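Local structure of p800 reaction center core protein (Heliobacterium modesticaldum, 5V8K) at residues Asp199-Gln209 and Gly278-Arg288; Ser375-Ile385 and Pro454-Gly465. The protein forms the core of a homodimeric photosynthetic reaction center, holding bacteriochlorophyll g pigments in the membrane and taking part in binding an iron-sulfur cluster. All blocks are in the same frame, centred on the assembly; numbering follows the deposited sequence.

Interaction 1 joins helices 200-224 and 258-291. Interaction 2 joins helix 376-401 to the end of helix 449-459 and the loop after it. They come in series along the chain, the first closing before the second opens. Their centres are about 33 Å apart, on opposite sides of the chain's centre, and their nearest atoms stay about 15 Å apart. No helix is shared, but helix 258-291 also touches the 454-465 segment, and helix 376-401 also lies against Val279 of interaction 1. Each contact pairs antiparallel helix segments beside bacteriochlorophyll g, and interaction 2 also reaches a calcium ion. The pigments are thus held at well-separated places in one predominantly helical membrane protein.

Interaction 1: residues Asp199-Gln209 and Gly278-Arg288; sequences DWEAVLSVSCQ and GVFHGAHFMLR. With GBF (Bacteriochlorophyll g), chain T.
Glu201 reaches across from helix 200-224 and is held by His281, His284 and Arg288 of helix 258-291. Its CG stands anti to the backbone N (chi1 -164°) and the chain runs on extended. This sets the carboxylate among His281, His284, Phe285 and Arg288, a knob in a hole. Glu201 OE2 accepts from His281 ND1 through its anti lone pair, in the imidazole plane, at 2.8 Å and almost straight (177°). Glu201 OE1 offers its syn lone pair to His284 ND1 at 2.8 Å, tilted from that ring's plane. Arg288 grips this oxygen side-on with NE and NH2, and Arg288 NH2 lies 2.7 Å from Glu201 OE1. Guanidinium and carboxylate are nearly coplanar. Arg288 NH2 also forms a salt bridge with Asp199 OD1 at 2.9 Å. That OD1 accepts from Glu201 N as well, capping the helix. Arg288 and the two imidazole N-H groups probably offset the cost of burying the Glu201 charge, although Asp199 shares the arginine.

His281 NE2 binds the magnesium of a second bacteriochlorophyll g, not the one whose CED lies near Ala202 CB. Glu201 is thus a second-shell residue that fixes the rotation of the imidazole. Leu204 CD2 sits over the ring face, 4.0 Å from the His281 centroid. Ala202 CB covers the Phe285 ring in the same way, while Asp199 lies at that ring's edge. Further along, Ser205 OG donates to Gly278 O at 2.8 Å.

The helix segments run antiparallel (156°), with axes approaching to 7.7 Å. Helix 376-401 packs on Val279 and Phe280, and Leu437 of helix 437-447 touches Phe280 and Ala283.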
# COMPACT_ATOMS: atom_id res chain seq x y z
N ASP A 199 24.17 -11.49 -32.67
CA ASP A 199 23.42 -10.48 -31.93
C ASP A 199 23.94 -10.34 -30.51
O ASP A 199 23.87 -11.29 -29.71
CB ASP A 199 21.92 -10.83 -31.93
CG ASP A 199 21.03 -9.59 -31.80
OD1 ASP A 199 21.09 -8.91 -30.75
OD2 ASP A 199 20.27 -9.30 -32.76
N TRP A 200 24.43 -9.14 -30.19
CA TRP A 200 24.91 -8.82 -28.85
C TRP A 200 23.80 -8.97 -27.80
O TRP A 200 24.08 -9.29 -26.64
CB TRP A 200 25.47 -7.39 -28.82
CG TRP A 200 24.48 -6.36 -29.22
CD1 TRP A 200 24.31 -5.82 -30.46
CD2 TRP A 200 23.50 -5.74 -28.38
NE1 TRP A 200 23.28 -4.91 -30.45
CE2 TRP A 200 22.76 -4.85 -29.19
CE3 TRP A 200 23.16 -5.86 -27.03
CZ2 TRP A 200 21.71 -4.08 -28.69
CZ3 TRP A 200 22.10 -5.10 -26.53
CH2 TRP A 200 21.39 -4.23 -27.36
N GLU A 201 22.55 -8.72 -28.17
CA GLU A 201 21.52 -8.83 -27.15
C GLU A 201 21.26 -10.29 -26.77
O GLU A 201 20.89 -10.58 -25.63
CB GLU A 201 20.23 -8.14 -27.59
CG GLU A 201 19.27 -7.88 -26.43
CD GLU A 201 18.10 -6.95 -26.73
OE1 GLU A 201 17.72 -6.82 -27.92
OE2 GLU A 201 17.55 -6.36 -25.76
N ALA A 202 21.50 -11.24 -27.68
CA ALA A 202 21.32 -12.63 -27.30
C ALA A 202 22.38 -13.05 -26.29
O ALA A 202 22.06 -13.67 -25.27
CB ALA A 202 21.34 -13.55 -28.52
N VAL A 203 23.64 -12.72 -26.57
CA VAL A 203 24.73 -12.99 -25.62
C VAL A 203 24.45 -12.32 -24.28
O VAL A 203 24.54 -12.94 -23.22
CB VAL A 203 26.08 -12.53 -26.20
CG1 VAL A 203 27.21 -12.70 -25.16
CG2 VAL A 203 26.41 -13.37 -27.45
N LEU A 204 24.07 -11.05 -24.32
CA LEU A 204 23.82 -10.31 -23.10
C LEU A 204 22.73 -10.98 -22.28
O LEU A 204 22.88 -11.13 -21.05
CB LEU A 204 23.44 -8.88 -23.44
CG LEU A 204 22.92 -8.08 -22.24
CD1 LEU A 204 23.99 -7.95 -21.19
CD2 LEU A 204 22.45 -6.72 -22.68
N SER A 205 21.64 -11.40 -22.94
CA SER A 205 20.54 -12.04 -22.25
C SER A 205 21.01 -13.28 -21.51
O SER A 205 20.69 -13.49 -20.34
CB SER A 205 19.44 -12.40 -23.25
OG SER A 205 18.45 -13.22 -22.63
N VAL A 206 21.76 -14.13 -22.20
CA VAL A 206 22.22 -15.38 -21.61
C VAL A 206 23.14 -15.11 -20.43
O VAL A 206 23.05 -15.78 -19.38
CB VAL A 206 22.88 -16.24 -22.69
CG1 VAL A 206 23.60 -17.41 -22.11
CG2 VAL A 206 21.82 -16.73 -23.61
N SER A 207 24.03 -14.11 -20.55
CA SER A 207 24.90 -13.78 -19.43
C SER A 207 24.09 -13.41 -18.19
O SER A 207 24.39 -13.85 -17.07
CB SER A 207 25.85 -12.63 -19.79
OG SER A 207 26.82 -13.04 -20.75
N CYS A 208 23.06 -12.57 -18.37
CA CYS A 208 22.22 -12.18 -17.24
C CYS A 208 21.51 -13.37 -16.64
O CYS A 208 21.45 -13.52 -15.42
CB CYS A 208 21.19 -11.12 -17.65
SG CYS A 208 21.91 -9.54 -18.09
N GLN A 209 20.94 -14.23 -17.48
CA GLN A 209 20.15 -15.34 -16.97
C GLN A 209 21.03 -16.33 -16.21
O GLN A 209 20.65 -16.79 -15.13
CB GLN A 209 19.44 -16.04 -18.13
CG GLN A 209 18.50 -15.15 -18.93
CD GLN A 209 17.76 -15.94 -19.92
OE1 GLN A 209 17.09 -16.87 -19.54
NE2 GLN A 209 17.87 -15.61 -21.20
N GLY A 278 17.30 -10.23 -17.59
CA GLY A 278 17.88 -11.06 -18.63
C GLY A 278 16.82 -11.64 -19.55
O GLY A 278 17.00 -11.66 -20.78
N VAL A 279 15.72 -12.12 -18.98
CA VAL A 279 14.63 -12.65 -19.80
C VAL A 279 14.03 -11.53 -20.65
O VAL A 279 13.66 -11.75 -21.81
CB VAL A 279 13.59 -13.34 -18.90
CG1 VAL A 279 12.32 -13.71 -19.68
CG2 VAL A 279 14.22 -14.60 -18.30
N PHE A 280 13.92 -10.32 -20.10
CA PHE A 280 13.44 -9.20 -20.90
C PHE A 280 14.31 -8.99 -22.14
O PHE A 280 13.80 -8.78 -23.24
CB PHE A 280 13.38 -7.92 -20.07
CG PHE A 280 13.41 -6.67 -20.91
CD1 PHE A 280 12.26 -6.20 -21.53
CD2 PHE A 280 14.60 -6.01 -21.12
CE1 PHE A 280 12.31 -5.08 -22.34
CE2 PHE A 280 14.65 -4.89 -21.92
CZ PHE A 280 13.50 -4.42 -22.54
N HIS A 281 15.64 -9.04 -21.98
CA HIS A 281 16.53 -8.88 -23.14
C HIS A 281 16.39 -10.02 -24.15
O HIS A 281 16.49 -9.79 -25.36
CB HIS A 281 17.97 -8.76 -22.69
CG HIS A 281 18.32 -7.39 -22.25
ND1 HIS A 281 18.27 -6.31 -23.10
CD2 HIS A 281 18.68 -6.90 -21.04
CE1 HIS A 281 18.58 -5.22 -22.44
NE2 HIS A 281 18.83 -5.55 -21.18
N GLY A 282 16.26 -11.25 -23.69
CA GLY A 282 16.11 -12.34 -24.63
C GLY A 282 14.82 -12.20 -25.40
O GLY A 282 14.79 -12.35 -26.62
N ALA A 283 13.74 -11.87 -24.69
CA ALA A 283 12.44 -11.64 -25.32
C ALA A 283 12.51 -10.47 -26.29
O ALA A 283 11.91 -10.51 -27.37
CB ALA A 283 11.39 -11.37 -24.23
N HIS A 284 13.21 -9.41 -25.92
CA HIS A 284 13.34 -8.27 -26.83
C HIS A 284 14.13 -8.66 -28.07
O HIS A 284 13.80 -8.22 -29.18
CB HIS A 284 14.01 -7.10 -26.11
CG HIS A 284 14.13 -5.90 -26.98
ND1 HIS A 284 15.34 -5.48 -27.50
CD2 HIS A 284 13.19 -5.07 -27.49
CE1 HIS A 284 15.14 -4.43 -28.27
NE2 HIS A 284 13.84 -4.16 -28.29
N PHE A 285 15.17 -9.47 -27.91
CA PHE A 285 15.88 -9.99 -29.07
C PHE A 285 14.95 -10.81 -29.96
O PHE A 285 14.91 -10.62 -31.19
CB PHE A 285 17.09 -10.81 -28.61
CG PHE A 285 17.58 -11.83 -29.63
CD1 PHE A 285 18.37 -11.45 -30.71
CD2 PHE A 285 17.27 -13.17 -29.47
CE1 PHE A 285 18.81 -12.42 -31.64
CE2 PHE A 285 17.71 -14.13 -30.37
CZ PHE A 285 18.47 -13.76 -31.46
N MET A 286 14.15 -11.70 -29.36
CA MET A 286 13.22 -12.49 -30.16
C MET A 286 12.23 -11.60 -30.89
O MET A 286 11.91 -11.85 -32.06
CB MET A 286 12.46 -13.48 -29.29
CG MET A 286 13.34 -14.54 -28.71
SD MET A 286 12.55 -15.16 -27.23
CE MET A 286 12.97 -16.84 -27.38
N LEU A 287 11.74 -10.57 -30.22
CA LEU A 287 10.77 -9.69 -30.83
C LEU A 287 11.37 -8.96 -32.02
O LEU A 287 10.69 -8.77 -33.04
CB LEU A 287 10.24 -8.72 -29.79
CG LEU A 287 9.07 -7.85 -30.20
CD1 LEU A 287 7.84 -8.74 -30.52
CD2 LEU A 287 8.72 -6.85 -29.09
N ARG A 288 12.65 -8.57 -31.93
CA ARG A 288 13.30 -7.96 -33.09
C ARG A 288 13.46 -8.96 -34.22
O ARG A 288 13.32 -8.60 -35.40
CB ARG A 288 14.66 -7.37 -32.69
CG ARG A 288 14.50 -6.13 -31.82
CD ARG A 288 15.81 -5.37 -31.63
NE ARG A 288 16.79 -6.10 -30.80
CZ ARG A 288 17.87 -6.73 -31.25
NH1 ARG A 288 18.16 -6.74 -32.54
NH2 ARG A 288 18.68 -7.35 -30.42
MG GBF T . 16.15 -18.78 -20.22
CHA GBF T . 17.05 -18.55 -23.60
CHB GBF T . 13.27 -17.34 -20.95
CHC GBF T . 15.31 -19.66 -17.04
CHD GBF T . 19.35 -20.42 -19.71
NA GBF T . 15.34 -18.10 -21.89
C1A GBF T . 15.71 -18.07 -23.17
C2A GBF T . 14.73 -17.70 -24.22
C3A GBF T . 13.83 -16.87 -23.29
C4A GBF T . 14.17 -17.47 -21.96
CMA GBF T . 14.14 -15.38 -23.29
CAA GBF T . 14.09 -18.93 -24.92
CBA GBF T . 13.18 -19.75 -24.01
CGA GBF T . 12.56 -20.87 -24.83
O1A GBF T . 12.02 -20.61 -25.90
O2A GBF T . 12.09 -22.01 -24.07
NB GBF T . 14.40 -18.68 -19.17
C1B GBF T . 13.36 -17.90 -19.58
C2B GBF T . 12.41 -17.92 -18.58
C3B GBF T . 12.97 -18.58 -17.51
C4B GBF T . 14.29 -18.94 -17.87
CMB GBF T . 11.02 -17.34 -18.68
CAB GBF T . 12.18 -18.80 -16.29
CBB GBF T . 12.41 -19.64 -15.30
NC GBF T . 17.12 -19.82 -18.75
C1C GBF T . 16.66 -20.04 -17.52
C2C GBF T . 17.44 -20.66 -16.41
C3C GBF T . 18.53 -20.87 -17.35
C4C GBF T . 18.36 -20.36 -18.63
CMC GBF T . 17.81 -19.56 -15.38
CAC GBF T . 19.77 -21.53 -16.90
CBC GBF T . 19.90 -22.07 -15.50
ND GBF T . 17.78 -19.40 -21.24
C1D GBF T . 18.98 -19.95 -21.05
C2D GBF T . 20.03 -20.11 -22.27
C3D GBF T . 19.11 -19.53 -23.15
C4D GBF T . 17.86 -19.11 -22.61
CMD GBF T . 21.40 -20.66 -22.43
CAD GBF T . 19.03 -19.31 -24.61
OBD GBF T . 19.92 -19.33 -25.53
CBD GBF T . 17.76 -18.55 -24.91
CGD GBF T . 17.98 -17.13 -25.33
O1D GBF T . 18.04 -16.20 -24.53
O2D GBF T . 18.14 -16.78 -26.71
CED GBF T . 19.19 -15.85 -26.98
C1 GBF T . 11.10 -22.92 -24.54
C2 GBF T . 10.44 -23.47 -23.30
C3 GBF T . 11.00 -24.44 -22.55
C4 GBF T . 12.32 -25.04 -22.93
C5 GBF T . 10.29 -24.93 -21.31

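Interaction 2: residues Ser375-Ile385 and Pro454-Gly465; sequences SISEFVAAHAI and PAWFYIDGCWMG. With CA (calcium ion), chain B; GBF (Bacteriochlorophyll g), chain Z.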
# COMPACT_ATOMS: atom_id res chain seq x y z
N SER A 375 9.71 -28.89 9.26
CA SER A 375 8.42 -28.82 9.93
C SER A 375 7.40 -28.16 8.99
O SER A 375 7.70 -27.86 7.83
CB SER A 375 8.57 -28.04 11.22
OG SER A 375 8.72 -26.66 10.90
N ILE A 376 6.22 -27.86 9.53
CA ILE A 376 5.21 -27.13 8.77
C ILE A 376 5.76 -25.80 8.30
O ILE A 376 5.33 -25.28 7.26
CB ILE A 376 3.91 -26.97 9.60
CG1 ILE A 376 2.82 -26.25 8.82
CG2 ILE A 376 4.15 -26.24 10.89
CD1 ILE A 376 2.26 -27.10 7.68
N SER A 377 6.74 -25.23 9.03
CA SER A 377 7.33 -23.95 8.64
C SER A 377 8.05 -24.07 7.29
O SER A 377 7.82 -23.26 6.40
CB SER A 377 8.32 -23.43 9.71
OG SER A 377 8.84 -22.14 9.37
N GLU A 378 8.91 -25.07 7.14
CA GLU A 378 9.53 -25.35 5.85
C GLU A 378 8.51 -25.76 4.78
O GLU A 378 8.61 -25.32 3.62
CB GLU A 378 10.59 -26.45 5.99
CG GLU A 378 11.89 -25.99 6.52
CD GLU A 378 11.93 -25.79 8.03
OE1 GLU A 378 11.09 -26.41 8.76
OE2 GLU A 378 12.82 -25.00 8.48
N PHE A 379 7.55 -26.63 5.10
CA PHE A 379 6.58 -27.04 4.09
C PHE A 379 5.85 -25.84 3.51
O PHE A 379 5.82 -25.64 2.28
CB PHE A 379 5.58 -28.07 4.67
CG PHE A 379 4.54 -28.54 3.65
CD1 PHE A 379 4.79 -29.64 2.84
CD2 PHE A 379 3.33 -27.87 3.50
CE1 PHE A 379 3.84 -30.08 1.91
CE2 PHE A 379 2.37 -28.31 2.57
CZ PHE A 379 2.64 -29.41 1.77
N VAL A 380 5.29 -24.98 4.37
CA VAL A 380 4.57 -23.80 3.89
C VAL A 380 5.52 -22.84 3.16
O VAL A 380 5.21 -22.34 2.07
CB VAL A 380 3.84 -23.10 5.05
CG1 VAL A 380 3.26 -21.72 4.63
CG2 VAL A 380 2.78 -23.99 5.59
N ALA A 381 6.70 -22.57 3.75
CA ALA A 381 7.57 -21.56 3.16
C ALA A 381 8.06 -21.98 1.79
O ALA A 381 8.10 -21.18 0.85
CB ALA A 381 8.76 -21.29 4.09
N ALA A 382 8.43 -23.24 1.64
CA ALA A 382 8.92 -23.72 0.36
C ALA A 382 7.82 -23.73 -0.70
O ALA A 382 8.07 -23.38 -1.86
CB ALA A 382 9.54 -25.10 0.54
N HIS A 383 6.59 -24.09 -0.34
CA HIS A 383 5.52 -24.01 -1.34
C HIS A 383 5.13 -22.58 -1.65
O HIS A 383 4.70 -22.30 -2.76
CB HIS A 383 4.33 -24.84 -0.90
CG HIS A 383 4.58 -26.29 -0.98
ND1 HIS A 383 5.23 -26.99 0.01
CD2 HIS A 383 4.34 -27.18 -1.97
CE1 HIS A 383 5.37 -28.25 -0.35
NE2 HIS A 383 4.80 -28.40 -1.53
N ALA A 384 5.29 -21.65 -0.70
CA ALA A 384 4.97 -20.26 -1.01
C ALA A 384 6.02 -19.65 -1.96
O ALA A 384 5.69 -18.87 -2.86
CB ALA A 384 4.87 -19.46 0.28
N ILE A 385 7.28 -20.01 -1.76
CA ILE A 385 8.37 -19.56 -2.61
C ILE A 385 8.30 -20.21 -3.99
O ILE A 385 8.43 -19.54 -5.02
CB ILE A 385 9.71 -19.85 -1.91
CG1 ILE A 385 9.80 -18.99 -0.67
CG2 ILE A 385 10.92 -19.62 -2.83
CD1 ILE A 385 10.90 -19.41 0.27
N PRO A 454 8.63 -13.99 1.22
CA PRO A 454 8.65 -15.24 1.98
C PRO A 454 10.05 -15.81 2.19
O PRO A 454 10.31 -16.45 3.21
CB PRO A 454 7.79 -16.19 1.11
CG PRO A 454 7.20 -15.37 0.11
CD PRO A 454 7.88 -14.14 -0.05
N ALA A 455 10.91 -15.70 1.18
CA ALA A 455 12.28 -16.16 1.33
C ALA A 455 12.98 -15.42 2.47
O ALA A 455 13.60 -16.04 3.34
CB ALA A 455 13.04 -15.99 0.03
N TRP A 456 12.81 -14.10 2.53
CA TRP A 456 13.44 -13.32 3.59
C TRP A 456 12.86 -13.69 4.96
O TRP A 456 13.62 -13.93 5.92
CB TRP A 456 13.29 -11.82 3.33
CG TRP A 456 13.78 -11.09 4.57
CD1 TRP A 456 13.01 -10.47 5.48
CD2 TRP A 456 15.12 -11.02 5.06
NE1 TRP A 456 13.78 -10.01 6.53
CE2 TRP A 456 15.08 -10.33 6.29
CE3 TRP A 456 16.35 -11.48 4.59
CZ2 TRP A 456 16.25 -10.08 7.06
CZ3 TRP A 456 17.51 -11.23 5.35
CH2 TRP A 456 17.44 -10.53 6.56
N PHE A 457 11.54 -13.72 5.08
CA PHE A 457 10.92 -14.08 6.35
C PHE A 457 11.41 -15.45 6.80
O PHE A 457 11.75 -15.63 7.97
CB PHE A 457 9.40 -14.02 6.25
CG PHE A 457 8.86 -12.62 6.05
CD1 PHE A 457 9.33 -11.54 6.78
CD2 PHE A 457 7.88 -12.38 5.08
CE1 PHE A 457 8.82 -10.25 6.55
CE2 PHE A 457 7.38 -11.15 4.88
CZ PHE A 457 7.84 -10.08 5.59
N TYR A 458 11.54 -16.41 5.88
CA TYR A 458 12.05 -17.72 6.27
C TYR A 458 13.50 -17.62 6.77
O TYR A 458 13.85 -18.15 7.83
CB TYR A 458 11.95 -18.69 5.11
CG TYR A 458 12.56 -20.02 5.43
CD1 TYR A 458 11.87 -20.96 6.16
CD2 TYR A 458 13.83 -20.34 4.99
CE1 TYR A 458 12.44 -22.18 6.48
CE2 TYR A 458 14.40 -21.56 5.30
CZ TYR A 458 13.71 -22.47 6.07
OH TYR A 458 14.26 -23.71 6.40
N ILE A 459 14.35 -16.96 5.99
CA ILE A 459 15.78 -16.93 6.28
C ILE A 459 16.04 -16.23 7.61
O ILE A 459 16.94 -16.60 8.35
CB ILE A 459 16.52 -16.27 5.09
CG1 ILE A 459 16.66 -17.29 3.96
CG2 ILE A 459 17.89 -15.70 5.51
CD1 ILE A 459 17.06 -16.65 2.63
N ASP A 460 15.26 -15.22 7.93
CA ASP A 460 15.42 -14.52 9.19
C ASP A 460 14.74 -15.22 10.36
O ASP A 460 14.60 -14.60 11.40
CB ASP A 460 14.89 -13.10 9.11
CG ASP A 460 15.80 -12.09 9.84
OD1 ASP A 460 17.00 -12.34 9.98
OD2 ASP A 460 15.28 -11.06 10.29
N GLY A 461 14.31 -16.47 10.22
CA GLY A 461 13.82 -17.21 11.38
C GLY A 461 12.36 -16.98 11.77
O GLY A 461 11.99 -17.34 12.89
N CYS A 462 11.54 -16.37 10.92
CA CYS A 462 10.09 -16.39 11.13
C CYS A 462 9.54 -17.81 11.18
O CYS A 462 9.98 -18.70 10.45
CB CYS A 462 9.34 -15.65 10.03
SG CYS A 462 9.51 -13.92 10.11
N TRP A 463 8.53 -18.00 12.03
CA TRP A 463 7.67 -19.17 11.94
C TRP A 463 6.80 -19.04 10.69
O TRP A 463 6.04 -18.08 10.54
CB TRP A 463 6.82 -19.29 13.20
CG TRP A 463 5.87 -20.47 13.21
CD1 TRP A 463 4.50 -20.43 13.10
CD2 TRP A 463 6.22 -21.84 13.34
NE1 TRP A 463 3.99 -21.70 13.19
CE2 TRP A 463 5.02 -22.58 13.33
CE3 TRP A 463 7.43 -22.51 13.48
CZ2 TRP A 463 5.00 -23.95 13.44
CZ3 TRP A 463 7.42 -23.86 13.59
CH2 TRP A 463 6.21 -24.57 13.57
N MET A 464 6.95 -19.97 9.75
CA MET A 464 6.23 -19.85 8.50
C MET A 464 5.02 -20.80 8.44
O MET A 464 4.39 -20.94 7.38
CB MET A 464 7.21 -20.07 7.34
CG MET A 464 8.36 -19.00 7.29
SD MET A 464 7.76 -17.30 7.04
CE MET A 464 7.38 -17.35 5.31
N GLY A 465 4.66 -21.41 9.56
CA GLY A 465 3.42 -22.15 9.64
C GLY A 465 2.18 -21.30 9.79
O GLY A 465 1.07 -21.82 9.63
CA CA B . 16.40 -9.24 11.46
MG GBF Z . 5.54 -29.87 -3.36
CHA GBF Z . 8.36 -30.55 -1.45
CHB GBF Z . 7.15 -27.60 -5.08
CHC GBF Z . 2.75 -29.80 -5.42
CHD GBF Z . 3.99 -32.61 -1.62
NA GBF Z . 7.37 -29.19 -3.28
C1A GBF Z . 8.46 -29.56 -2.58
C2A GBF Z . 9.56 -28.56 -2.55
C3A GBF Z . 9.25 -27.84 -3.85
C4A GBF Z . 7.82 -28.22 -4.07
CMA GBF Z . 9.46 -26.33 -3.70
CAA GBF Z . 11.01 -29.08 -2.52
CBA GBF Z . 11.21 -30.22 -3.51
CGA GBF Z . 12.54 -30.89 -3.26
O1A GBF Z . 12.92 -31.18 -2.14
O2A GBF Z . 13.26 -31.46 -4.39
NB GBF Z . 5.02 -28.80 -5.01
C1B GBF Z . 5.81 -27.91 -5.62
C2B GBF Z . 5.18 -27.41 -6.74
C3B GBF Z . 3.94 -28.07 -6.81
C4B GBF Z . 3.89 -28.92 -5.71
CMB GBF Z . 5.79 -26.39 -7.66
CAB GBF Z . 2.86 -27.96 -7.82
CBB GBF Z . 2.90 -27.33 -8.96
NC GBF Z . 3.83 -30.96 -3.48
C1C GBF Z . 2.82 -30.79 -4.32
C2C GBF Z . 1.54 -31.52 -4.28
C3C GBF Z . 2.05 -32.31 -3.17
C4C GBF Z . 3.31 -31.96 -2.73
CMC GBF Z . 0.51 -30.52 -3.80
CAC GBF Z . 1.26 -33.38 -2.51
CBC GBF Z . -0.12 -33.77 -2.98
ND GBF Z . 5.97 -31.30 -2.02
C1D GBF Z . 5.35 -32.22 -1.29
C2D GBF Z . 6.04 -32.94 -0.03
C3D GBF Z . 7.17 -32.15 -0.25
C4D GBF Z . 7.16 -31.24 -1.34
CMD GBF Z . 5.61 -33.98 0.96
CAD GBF Z . 8.46 -31.93 0.45
OBD GBF Z . 9.10 -32.55 1.36
CBD GBF Z . 9.23 -30.89 -0.30
CGD GBF Z . 9.46 -29.69 0.56
O1D GBF Z . 8.57 -29.05 1.07
O2D GBF Z . 10.80 -29.28 0.84
CED GBF Z . 10.94 -28.23 1.80
C1 GBF Z . 14.32 -32.38 -4.14
C2 GBF Z . 15.28 -32.43 -5.30
C3 GBF Z . 15.09 -33.24 -6.36
C4 GBF Z . 13.90 -34.14 -6.47
C5 GBF Z . 16.10 -33.23 -7.48
O HOH W 1 18.47 -10.31 10.50
O HOH W 2 16.62 -10.91 13.10
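Tyr458 OH donates to Glu378 OE2 at 2.8 Å, linking the end of helix 449-459 to the start of helix 376-401. Both helix ends are capped: Ser375 and Glu378 form a capping box, and Gly461 closes a Schellman motif. In the box, Ser375 OG accepts from Ser377 N at 3.1 Å. Glu378 OE1 accepts from Ser375 N at 2.9 Å, nearly straight (170°). The bend at chi2 of Glu378 (79°) brings the carboxylate back to the helix start. Its plane stands almost perpendicular to the Tyr458 ring. The tyrosine hydroxyl is also hydrogen-bonded to Asn489 ND2. With an alanine at Glu378, the Tyr458 hydroxyl would probably lose its acceptor and Ser375 N its capping partner.

Ser377 OG accepts from Met464 N at 2.9 Å, while its CB lies over a face of the Trp463 ring. Trp463 NE1 is satisfied by Tyr358 OH. In the Schellman turn, Cys462 N bonds to Phe457 O and Gly461 N to Tyr458 O. Within this turn, Asp460 OD2 binds calcium at 2.4 Å, with Gln509, Leu597 O and two waters completing the site. Asp460 OD1 accepts from one of those waters and forms a salt bridge with Lys261.

On helix 376-401, His383 ND1 donates to Phe379 O at 2.7 Å, which orients the ring so that His383 NE2 meets the magnesium of bacteriochlorophyll g at 2.5 Å.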